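Local structure of ethanolamine utilization protein EutL (Clostridium perfringens E str. JGS1987, 4TME) at residues M1-V13 / L103-E117. The protein is a trimeric shell protein of the ethanolamine utilization bacterial microcompartment that binds ethanolamine, which probably controls the opening of its pore. Numbering follows the deposited sequence.
Sequences MKNDLIRPNVLSV and LDFIDSGVGFVSANE. With ETA (ethanolamine), chain K.
The short edge strand 5-6 runs antiparallel to strand 112-114, at one end of a six-stranded sheet, and the same N-terminal arm runs on into strand 10-16 of the four-stranded BMC-fold sheet. Three nearly straight backbone bonds join the segments: Asn3 N to Ser114 O (2.8 Å), Ser114 N to Asp4 O, and Ile6 N to Phe112 O (2.8 Å). The return link runs through a water that donates to Ile6 O and accepts from Phe112 N, 2.9 Å from that nitrogen. The type II turn Met1-Asp4 opens the segment; Met1 O sits 3.3 Å from Ser114 CB, and Ser114 OG turns to Asp119 and accepts from Asn116 N in an ST turn. On one face Leu5 swings CD1 and CD2 over the 109-111 loop, CD2 reaching Gly109 O at 3.2 Å. On the other, Ile6 CD1 lies along the Phe112-Ser114 backbone, 3.4 Å from Ser114 N. Further on, Pro8 sets CG against Ile106 O. Val10 crosses Ile106 and Leu103 at about right angles: CG2, beside its own backbone N, presses on Ile106 CD1 at a tight 3.4 Å, while CG1 meets Leu103 CD2. Leu103 CD2 also touches Val13, and Phe217 of a second subunit packs on both residues. Ile6 CD1 meets only CB of the Phe112 side chain; over one face of the ring beyond, offset toward the rim, lies ethanolamine, its CA 3.4 Å from Phe112 CZ. Main-chain bonds thus fix the backbone bearing this pocket ring, whereas van der Waals contact mainly holds Pro8, Val10 and Val13 to the end of helix 92-106.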
# COMPACT_ATOMS: atom_id res chain seq x y z
N MET C 1 -27.60 -5.20 5.08
CA MET C 1 -27.96 -6.54 4.55
C MET C 1 -27.83 -6.55 3.03
O MET C 1 -27.57 -5.52 2.40
CB MET C 1 -29.38 -6.93 4.99
CG MET C 1 -30.46 -6.12 4.37
SD MET C 1 -32.09 -6.58 5.01
CE MET C 1 -31.92 -6.09 6.73
N LYS C 2 -28.00 -7.72 2.44
CA LYS C 2 -27.77 -7.88 1.00
C LYS C 2 -28.67 -6.94 0.20
O LYS C 2 -29.85 -6.78 0.52
CB LYS C 2 -27.99 -9.34 0.61
CG LYS C 2 -27.77 -9.66 -0.84
CD LYS C 2 -27.79 -11.17 -1.02
CE LYS C 2 -28.53 -11.59 -2.26
NZ LYS C 2 -28.86 -13.04 -2.22
N ASN C 3 -28.07 -6.31 -0.82
CA ASN C 3 -28.68 -5.35 -1.75
C ASN C 3 -28.87 -3.94 -1.15
O ASN C 3 -29.34 -3.03 -1.85
CB ASN C 3 -30.01 -5.90 -2.30
CG ASN C 3 -29.80 -7.06 -3.26
OD1 ASN C 3 -28.89 -7.02 -4.10
ND2 ASN C 3 -30.60 -8.11 -3.11
N ASP C 4 -28.46 -3.73 0.10
CA ASP C 4 -28.44 -2.38 0.66
C ASP C 4 -27.40 -1.54 -0.07
O ASP C 4 -26.31 -2.02 -0.39
CB ASP C 4 -28.10 -2.37 2.16
CG ASP C 4 -29.27 -2.77 3.04
OD1 ASP C 4 -30.43 -2.86 2.58
OD2 ASP C 4 -29.00 -2.98 4.25
N LEU C 5 -27.75 -0.28 -0.32
CA LEU C 5 -26.76 0.68 -0.78
C LEU C 5 -25.88 1.11 0.38
O LEU C 5 -26.40 1.42 1.45
CB LEU C 5 -27.47 1.90 -1.39
CG LEU C 5 -26.54 2.94 -2.01
CD1 LEU C 5 -26.22 2.52 -3.43
CD2 LEU C 5 -27.19 4.32 -1.95
N ILE C 6 -24.56 1.12 0.21
CA ILE C 6 -23.67 1.68 1.21
C ILE C 6 -23.50 3.17 0.91
O ILE C 6 -22.94 3.54 -0.12
CB ILE C 6 -22.31 0.97 1.24
CG1 ILE C 6 -22.51 -0.50 1.61
CG2 ILE C 6 -21.37 1.60 2.25
CD1 ILE C 6 -22.42 -1.40 0.45
N ARG C 7 -23.96 4.02 1.81
CA ARG C 7 -23.92 5.44 1.55
C ARG C 7 -22.49 5.98 1.57
O ARG C 7 -21.77 5.78 2.55
CB ARG C 7 -24.78 6.20 2.56
CG ARG C 7 -25.03 7.63 2.15
CD ARG C 7 -25.96 8.31 3.15
NE ARG C 7 -25.40 8.22 4.49
CZ ARG C 7 -24.57 9.11 5.03
NH1 ARG C 7 -24.20 10.18 4.35
NH2 ARG C 7 -24.11 8.91 6.27
N PRO C 8 -22.07 6.67 0.50
CA PRO C 8 -20.75 7.32 0.46
C PRO C 8 -20.82 8.69 1.11
O PRO C 8 -21.90 9.31 1.10
CB PRO C 8 -20.47 7.43 -1.04
CG PRO C 8 -21.83 7.60 -1.63
CD PRO C 8 -22.76 6.79 -0.80
N ASN C 9 -19.71 9.14 1.69
CA ASN C 9 -19.66 10.40 2.44
C ASN C 9 -18.48 11.25 2.03
O ASN C 9 -17.35 10.78 2.00
CB ASN C 9 -19.58 10.16 3.95
CG ASN C 9 -20.75 9.34 4.46
OD1 ASN C 9 -21.84 9.87 4.64
ND2 ASN C 9 -20.52 8.07 4.71
N VAL C 10 -18.75 12.52 1.76
CA VAL C 10 -17.67 13.47 1.52
C VAL C 10 -17.14 13.91 2.88
O VAL C 10 -17.92 14.13 3.81
CB VAL C 10 -18.18 14.67 0.70
CG1 VAL C 10 -17.11 15.75 0.56
CG2 VAL C 10 -18.60 14.16 -0.70
N LEU C 11 -15.81 14.02 3.01
CA LEU C 11 -15.19 14.40 4.28
C LEU C 11 -14.63 15.82 4.30
O LEU C 11 -14.66 16.49 5.33
CB LEU C 11 -14.07 13.42 4.65
CG LEU C 11 -14.51 11.96 4.78
CD1 LEU C 11 -13.31 11.02 4.96
CD2 LEU C 11 -15.49 11.78 5.91
N SER C 12 -14.11 16.27 3.17
CA SER C 12 -13.51 17.59 3.11
C SER C 12 -13.53 18.12 1.69
O SER C 12 -13.49 17.35 0.72
CB SER C 12 -12.08 17.56 3.66
OG SER C 12 -11.49 18.85 3.69
N VAL C 13 -13.65 19.44 1.58
CA VAL C 13 -13.65 20.13 0.30
C VAL C 13 -13.00 21.48 0.49
O VAL C 13 -13.33 22.20 1.43
CB VAL C 13 -15.07 20.36 -0.26
CG1 VAL C 13 -15.01 20.95 -1.66
CG2 VAL C 13 -15.86 19.09 -0.27
N LEU C 103 -20.07 17.07 -5.42
CA LEU C 103 -20.77 16.82 -4.18
C LEU C 103 -22.17 16.32 -4.43
O LEU C 103 -22.64 15.38 -3.80
CB LEU C 103 -20.83 18.10 -3.35
CG LEU C 103 -19.51 18.57 -2.78
CD1 LEU C 103 -19.59 20.04 -2.36
CD2 LEU C 103 -19.17 17.72 -1.61
N ASP C 104 -22.87 16.98 -5.35
CA ASP C 104 -24.24 16.58 -5.62
C ASP C 104 -24.30 15.15 -6.16
O ASP C 104 -25.22 14.39 -5.82
CB ASP C 104 -24.90 17.54 -6.58
CG ASP C 104 -25.22 18.88 -5.95
OD1 ASP C 104 -25.05 19.06 -4.71
OD2 ASP C 104 -25.64 19.76 -6.70
N PHE C 105 -23.32 14.77 -6.98
CA PHE C 105 -23.32 13.41 -7.52
C PHE C 105 -23.07 12.38 -6.42
O PHE C 105 -23.71 11.34 -6.37
CB PHE C 105 -22.28 13.23 -8.63
CG PHE C 105 -22.42 11.91 -9.34
CD1 PHE C 105 -23.32 11.77 -10.39
CD2 PHE C 105 -21.71 10.81 -8.92
CE1 PHE C 105 -23.48 10.55 -11.03
CE2 PHE C 105 -21.87 9.58 -9.56
CZ PHE C 105 -22.75 9.46 -10.61
N ILE C 106 -22.14 12.68 -5.52
CA ILE C 106 -21.80 11.73 -4.47
C ILE C 106 -23.02 11.46 -3.62
O ILE C 106 -23.22 10.35 -3.14
CB ILE C 106 -20.63 12.24 -3.63
CG1 ILE C 106 -19.35 12.26 -4.49
CG2 ILE C 106 -20.40 11.38 -2.40
CD1 ILE C 106 -18.16 12.87 -3.82
N ASP C 107 -23.84 12.48 -3.42
CA ASP C 107 -25.04 12.31 -2.60
C ASP C 107 -26.30 11.98 -3.41
O ASP C 107 -27.41 12.14 -2.92
CB ASP C 107 -25.27 13.56 -1.75
CG ASP C 107 -26.06 13.26 -0.47
OD1 ASP C 107 -25.86 12.17 0.14
OD2 ASP C 107 -26.89 14.11 -0.07
N SER C 108 -26.14 11.49 -4.64
CA SER C 108 -27.29 11.32 -5.55
C SER C 108 -28.02 9.98 -5.42
O SER C 108 -29.10 9.80 -6.01
CB SER C 108 -26.86 11.49 -7.01
OG SER C 108 -26.01 10.44 -7.45
N GLY C 109 -27.44 9.05 -4.67
CA GLY C 109 -28.00 7.71 -4.50
C GLY C 109 -27.10 6.61 -5.04
O GLY C 109 -27.41 5.42 -4.92
N VAL C 110 -26.01 6.99 -5.69
CA VAL C 110 -25.06 6.00 -6.16
C VAL C 110 -24.32 5.43 -4.96
O VAL C 110 -24.37 5.99 -3.87
CB VAL C 110 -24.08 6.58 -7.20
CG1 VAL C 110 -24.82 6.95 -8.49
CG2 VAL C 110 -23.34 7.79 -6.63
N GLY C 111 -23.67 4.29 -5.16
CA GLY C 111 -22.86 3.72 -4.10
C GLY C 111 -22.57 2.27 -4.34
O GLY C 111 -23.15 1.67 -5.23
N PHE C 112 -21.66 1.73 -3.54
CA PHE C 112 -21.43 0.29 -3.52
C PHE C 112 -22.67 -0.38 -2.94
O PHE C 112 -23.44 0.21 -2.19
CB PHE C 112 -20.19 -0.05 -2.71
CG PHE C 112 -18.91 0.11 -3.47
CD1 PHE C 112 -18.51 1.36 -3.94
CD2 PHE C 112 -18.09 -0.99 -3.71
CE1 PHE C 112 -17.33 1.51 -4.66
CE2 PHE C 112 -16.91 -0.84 -4.41
CZ PHE C 112 -16.52 0.43 -4.89
N VAL C 113 -22.88 -1.63 -3.34
CA VAL C 113 -24.00 -2.42 -2.89
C VAL C 113 -23.51 -3.60 -2.08
O VAL C 113 -22.51 -4.22 -2.42
CB VAL C 113 -24.81 -2.93 -4.09
CG1 VAL C 113 -25.94 -3.86 -3.63
CG2 VAL C 113 -25.38 -1.75 -4.87
N SER C 114 -24.20 -3.88 -0.98
CA SER C 114 -23.84 -5.01 -0.13
C SER C 114 -24.22 -6.35 -0.77
O SER C 114 -25.29 -6.49 -1.34
CB SER C 114 -24.54 -4.90 1.23
OG SER C 114 -24.28 -6.09 1.98
N ALA C 115 -23.34 -7.34 -0.61
CA ALA C 115 -23.59 -8.69 -1.12
C ALA C 115 -23.95 -9.69 -0.00
O ALA C 115 -24.20 -10.86 -0.29
CB ALA C 115 -22.35 -9.19 -1.89
N ASN C 116 -24.00 -9.24 1.26
CA ASN C 116 -24.32 -10.19 2.33
C ASN C 116 -24.86 -9.53 3.59
O ASN C 116 -25.05 -8.31 3.65
CB ASN C 116 -23.07 -11.05 2.66
CG ASN C 116 -21.91 -10.23 3.22
OD1 ASN C 116 -22.02 -9.04 3.47
ND2 ASN C 116 -20.76 -10.90 3.40
N GLU C 117 -25.12 -10.35 4.61
CA GLU C 117 -25.96 -9.90 5.73
C GLU C 117 -25.29 -8.79 6.53
O GLU C 117 -25.98 -7.86 6.98
CB GLU C 117 -26.31 -11.07 6.64
CG GLU C 117 -27.20 -10.70 7.84
CD GLU C 117 -28.52 -10.04 7.43
OE1 GLU C 117 -29.10 -10.45 6.40
OE2 GLU C 117 -28.97 -9.11 8.14
CA ETA K . -13.89 0.46 -2.80
N ETA K . -12.64 0.99 -2.31
C ETA K . -15.00 0.64 -1.77
O ETA K . -15.16 1.97 -1.37
O HOH W 1 -28.69 -10.25 3.92
O HOH W 2 -20.66 3.59 -1.56